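Long-range contact in beta-1,3-glucosyltransferase (Paecilomyces sp. J18, PDB 5JVV), which is a carbohydrate-active enzyme of the glucosyltransferase kind, probably built on the curved beta-sandwich (jelly roll) of the GH16 family: residues G122-L133 against A163-Y174. Residues are numbered along the deposited sequence; the frame is centred on the assembly and turned at random. Where two conformers were deposited one is given.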
loop_
_atom_site.group_PDB
_atom_site.type_symbol
_atom_site.label_atom_id
_atom_site.label_comp_id
_atom_site.label_asym_id
_atom_site.label_seq_id
_atom_site.Cartn_x
_atom_site.Cartn_y
_atom_site.Cartn_z
ATOM N N GLY A 122 -2.296 -5.706 1.690
ATOM C CA GLY A 122 -2.442 -7.134 1.895
ATOM C C GLY A 122 -1.844 -7.514 3.222
ATOM O O GLY A 122 -1.224 -6.679 3.883
ATOM N N VAL A 123 -2.019 -8.775 3.611
ATOM C CA VAL A 123 -1.485 -9.265 4.872
ATOM C C VAL A 123 -0.912 -10.649 4.709
ATOM O O VAL A 123 -1.354 -11.427 3.843
ATOM C CB VAL A 123 -2.581 -9.308 5.974
ATOM C CG1 VAL A 123 -3.083 -7.911 6.290
ATOM C CG2 VAL A 123 -3.750 -10.217 5.543
ATOM N N ASN A 124 0.080 -10.948 5.546
ATOM C CA ASN A 124 0.630 -12.289 5.646
ATOM C C ASN A 124 1.062 -12.816 4.285
ATOM O O ASN A 124 1.711 -12.092 3.538
ATOM C CB ASN A 124 -0.376 -13.176 6.372
ATOM C CG ASN A 124 -0.706 -12.626 7.742
ATOM O OD1 ASN A 124 0.203 -12.197 8.479
ATOM N ND2 ASN A 124 -1.990 -12.589 8.087
ATOM N N THR A 125 0.702 -14.048 3.942
ATOM C CA THR A 125 1.209 -14.662 2.715
ATOM C C THR A 125 0.314 -14.449 1.493
ATOM O O THR A 125 0.384 -15.213 0.522
ATOM C CB THR A 125 1.443 -16.160 2.915
ATOM O OG1 THR A 125 0.215 -16.764 3.338
ATOM C CG2 THR A 125 2.516 -16.397 3.979
ATOM N N GLN A 126 -0.510 -13.405 1.540
ATOM C CA GLN A 126 -1.363 -13.019 0.418
ATOM C C GLN A 126 -0.556 -12.930 -0.877
ATOM O O GLN A 126 0.602 -12.527 -0.860
ATOM C CB GLN A 126 -1.970 -11.662 0.740
ATOM C CG GLN A 126 -3.043 -11.190 -0.196
ATOM C CD GLN A 126 -3.761 -9.995 0.368
ATOM O OE1 GLN A 126 -4.032 -9.926 1.578
ATOM N NE2 GLN A 126 -4.075 -9.042 -0.491
ATOM N N SER A 127 -1.172 -13.300 -2.000
ATOM C CA SER A 127 -0.462 -13.329 -3.276
ATOM C C SER A 127 -1.050 -12.402 -4.338
ATOM O O SER A 127 -0.391 -12.129 -5.352
ATOM C CB SER A 127 -0.402 -14.757 -3.819
ATOM O OG SER A 127 -1.702 -15.289 -3.957
ATOM N N GLN A 128 -2.278 -11.943 -4.127
ATOM C CA GLN A 128 -2.919 -11.032 -5.076
ATOM C C GLN A 128 -3.310 -9.756 -4.344
ATOM O O GLN A 128 -3.735 -9.812 -3.194
ATOM C CB GLN A 128 -4.144 -11.699 -5.724
ATOM C CG GLN A 128 -3.795 -12.908 -6.601
ATOM C CD GLN A 128 -5.012 -13.667 -7.116
ATOM O OE1 GLN A 128 -5.091 -14.891 -6.986
ATOM N NE2 GLN A 128 -5.952 -12.951 -7.722
ATOM N N ASN A 129 -3.169 -8.606 -4.996
ATOM C CA ASN A 129 -3.457 -7.330 -4.335
ATOM C C ASN A 129 -4.916 -7.188 -3.939
ATOM O O ASN A 129 -5.800 -7.729 -4.601
ATOM C CB ASN A 129 -3.076 -6.167 -5.256
ATOM C CG ASN A 129 -3.128 -4.813 -4.555
ATOM O OD1 ASN A 129 -2.884 -4.714 -3.345
ATOM N ND2 ASN A 129 -3.442 -3.767 -5.309
ATOM N N THR A 130 -5.159 -6.479 -2.841
ATOM C CA THR A 130 -6.526 -6.075 -2.525
ATOM C C THR A 130 -6.610 -4.565 -2.489
ATOM O O THR A 130 -5.989 -3.887 -1.677
ATOM C CB THR A 130 -7.098 -6.694 -1.224
ATOM O OG1 THR A 130 -6.202 -6.466 -0.132
ATOM C CG2 THR A 130 -7.321 -8.186 -1.395
ATOM N N MET A 131 -7.378 -4.039 -3.435
ATOM C CA MET A 131 -7.636 -2.605 -3.518
ATOM C C MET A 131 -8.901 -2.348 -2.724
ATOM O O MET A 131 -9.886 -3.072 -2.879
ATOM C CB MET A 131 -7.851 -2.191 -4.977
ATOM C CG MET A 131 -6.599 -2.394 -5.846
ATOM S SD MET A 131 -6.964 -2.394 -7.606
ATOM C CE MET A 131 -7.706 -4.024 -7.753
ATOM N N VAL A 132 -8.881 -1.334 -1.861
ATOM C CA VAL A 132 -10.026 -1.069 -0.986
ATOM C C VAL A 132 -10.307 0.426 -0.922
ATOM O O VAL A 132 -9.377 1.223 -0.792
ATOM C CB VAL A 132 -9.754 -1.536 0.468
ATOM C CG1 VAL A 132 -11.037 -1.464 1.306
ATOM C CG2 VAL A 132 -9.190 -2.946 0.506
ATOM N N LEU A 133 -11.581 0.810 -1.015
ATOM C CA LEU A 133 -11.967 2.163 -0.625
ATOM C C LEU A 133 -12.876 2.092 0.593
ATOM O O LEU A 133 -13.652 1.145 0.743
ATOM C CB LEU A 133 -12.699 2.889 -1.757
ATOM C CG LEU A 133 -11.868 3.799 -2.666
ATOM C CD1 LEU A 133 -10.730 3.051 -3.356
ATOM C CD2 LEU A 133 -12.759 4.486 -3.702
ATOM N N ALA A 163 -15.656 -3.587 6.090
ATOM C CA ALA A 163 -14.881 -4.132 4.980
ATOM C C ALA A 163 -14.537 -3.080 3.931
ATOM O O ALA A 163 -13.466 -3.131 3.324
ATOM C CB ALA A 163 -15.618 -5.295 4.336
ATOM N N GLY A 164 -15.446 -2.133 3.717
ATOM C CA GLY A 164 -15.295 -1.194 2.616
ATOM C C GLY A 164 -15.567 -1.911 1.308
ATOM O O GLY A 164 -16.002 -3.064 1.312
ATOM N N CYS A 165 -15.347 -1.237 0.178
ATOM C CA CYS A 165 -15.507 -1.888 -1.113
ATOM C C CYS A 165 -14.157 -2.392 -1.601
ATOM O O CYS A 165 -13.187 -1.634 -1.697
ATOM C CB CYS A 165 -16.181 -0.967 -2.140
ATOM S SG CYS A 165 -15.415 0.658 -2.313
ATOM N N VAL A 166 -14.106 -3.686 -1.888
ATOM C CA VAL A 166 -12.851 -4.390 -2.094
ATOM C C VAL A 166 -12.838 -5.017 -3.474
ATOM O O VAL A 166 -13.801 -5.678 -3.866
ATOM C CB VAL A 166 -12.701 -5.515 -1.056
ATOM C CG1 VAL A 166 -11.453 -6.332 -1.335
ATOM C CG2 VAL A 166 -12.698 -4.941 0.365
ATOM N N VAL A 167 -11.750 -4.801 -4.212
ATOM C CA VAL A 167 -11.537 -5.463 -5.494
ATOM C C VAL A 167 -10.218 -6.236 -5.430
ATOM O O VAL A 167 -9.157 -5.670 -5.112
ATOM C CB VAL A 167 -11.494 -4.455 -6.671
ATOM C CG1 VAL A 167 -11.266 -5.172 -8.009
ATOM C CG2 VAL A 167 -12.778 -3.641 -6.724
ATOM N N GLN A 168 -10.283 -7.535 -5.702
ATOM C CA GLN A 168 -9.081 -8.366 -5.717
ATOM C C GLN A 168 -8.350 -8.229 -7.048
ATOM O O GLN A 168 -8.949 -8.370 -8.117
ATOM C CB GLN A 168 -9.449 -9.835 -5.474
ATOM C CG GLN A 168 -8.266 -10.791 -5.650
ATOM C CD GLN A 168 -8.631 -12.247 -5.418
ATOM O OE1 GLN A 168 -9.370 -12.847 -6.200
ATOM N NE2 GLN A 168 -8.103 -12.824 -4.342
ATOM N N GLY A 169 -7.047 -7.961 -6.981
ATOM C CA GLY A 169 -6.226 -7.826 -8.171
ATOM C C GLY A 169 -5.904 -9.161 -8.820
ATOM O O GLY A 169 -6.218 -10.216 -8.279
ATOM N N THR A 170 -5.261 -9.105 -9.983
ATOM C CA THR A 170 -4.952 -10.301 -10.755
ATOM C C THR A 170 -3.625 -10.934 -10.298
ATOM O O THR A 170 -2.894 -10.334 -9.502
ATOM C CB THR A 170 -4.937 -9.958 -12.250
ATOM O OG1 THR A 170 -4.191 -8.752 -12.449
ATOM C CG2 THR A 170 -6.359 -9.750 -12.761
ATOM N N PRO A 171 -3.324 -12.162 -10.761
ATOM C CA PRO A 171 -2.043 -12.779 -10.386
ATOM C C PRO A 171 -0.818 -11.917 -10.685
ATOM O O PRO A 171 -0.738 -11.269 -11.734
ATOM C CB PRO A 171 -2.008 -14.040 -11.246
ATOM C CG PRO A 171 -3.437 -14.425 -11.373
ATOM C CD PRO A 171 -4.224 -13.139 -11.407
ATOM N N GLY A 172 0.136 -11.925 -9.760
ATOM C CA GLY A 172 1.369 -11.184 -9.931
ATOM C C GLY A 172 1.299 -9.756 -9.426
ATOM O O GLY A 172 2.274 -9.010 -9.532
ATOM N N SER A 173 0.157 -9.380 -8.849
ATOM C CA SER A 173 -0.069 -7.984 -8.488
ATOM C C SER A 173 0.352 -7.628 -7.064
ATOM O O SER A 173 0.234 -6.465 -6.660
ATOM C CB SER A 173 -1.528 -7.595 -8.723
ATOM O OG SER A 173 -2.413 -8.368 -7.925
ATOM N N TYR A 174 0.854 -8.606 -6.310
ATOM C CA TYR A 174 1.185 -8.364 -4.907
ATOM C C TYR A 174 2.311 -9.267 -4.402
ATOM O O TYR A 174 2.473 -10.399 -4.861
ATOM C CB TYR A 174 -0.076 -8.560 -4.043
ATOM C CG TYR A 174 0.118 -8.374 -2.546
ATOM C CD1 TYR A 174 -0.189 -7.167 -1.935
ATOM C CD2 TYR A 174 0.597 -9.414 -1.745
ATOM C CE1 TYR A 174 -0.014 -6.989 -0.565
ATOM C CE2 TYR A 174 0.790 -9.245 -0.375
ATOM C CZ TYR A 174 0.470 -8.024 0.201
ATOM O OH TYR A 174 0.639 -7.838 1.549
HETATM O O HOH W 1 2.368 -9.553 2.834
HETATM O O HOH W 2 -0.334 -14.052 -7.656
HETATM O O HOH W 3 -6.041 -11.585 -2.685
HETATM O O HOH W 4 -8.324 -13.149 -9.266
#
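The ring of Tyr174 overlaps Gly122, Tyr174 CZ 3.5 Å from Gly122 CA, with CG anti to the backbone N (chi1 179°), which extends the ring toward the 122-126 loop. Gln126 O meets the ring edge near its plane, 3.2 Å from Tyr174 CD2, while Gln126 CG sits above one face, near its border; a water joins Tyr174 OH to Asn124 O. The Gln126 amide accepts from Val123 N and donates to Gln128 O. Ser173 OG accepts the N-H of Asn129 (N to OG 3.0 Å, 171°) and donates to Thr170 O. The first loop runs into strand 130-133 and the second leaves strand 165-168; these pair antiparallel in one sheet of a beta-sandwich, Met131 with Val167 and Leu133 with Cys165 each exchanging two backbone hydrogen bonds. On one face Met131 CE lies 3.7 Å from Val167 CG1 and Leu133 CB packs on Cys165 SG, disulfide-bonded to Cys156; Phe226, from the other sheet, covers this row. Opposite, Val132 runs alongside Val166, Val132 CG1 4.0 Å from Val166 CG2. Beside the Asn129-Gly169 pairing, Gln128 NE2 donates to Gly169 O at 2.8 Å, in both amide and carbonyl planes, and a water links NE2 with Gln168 OE1.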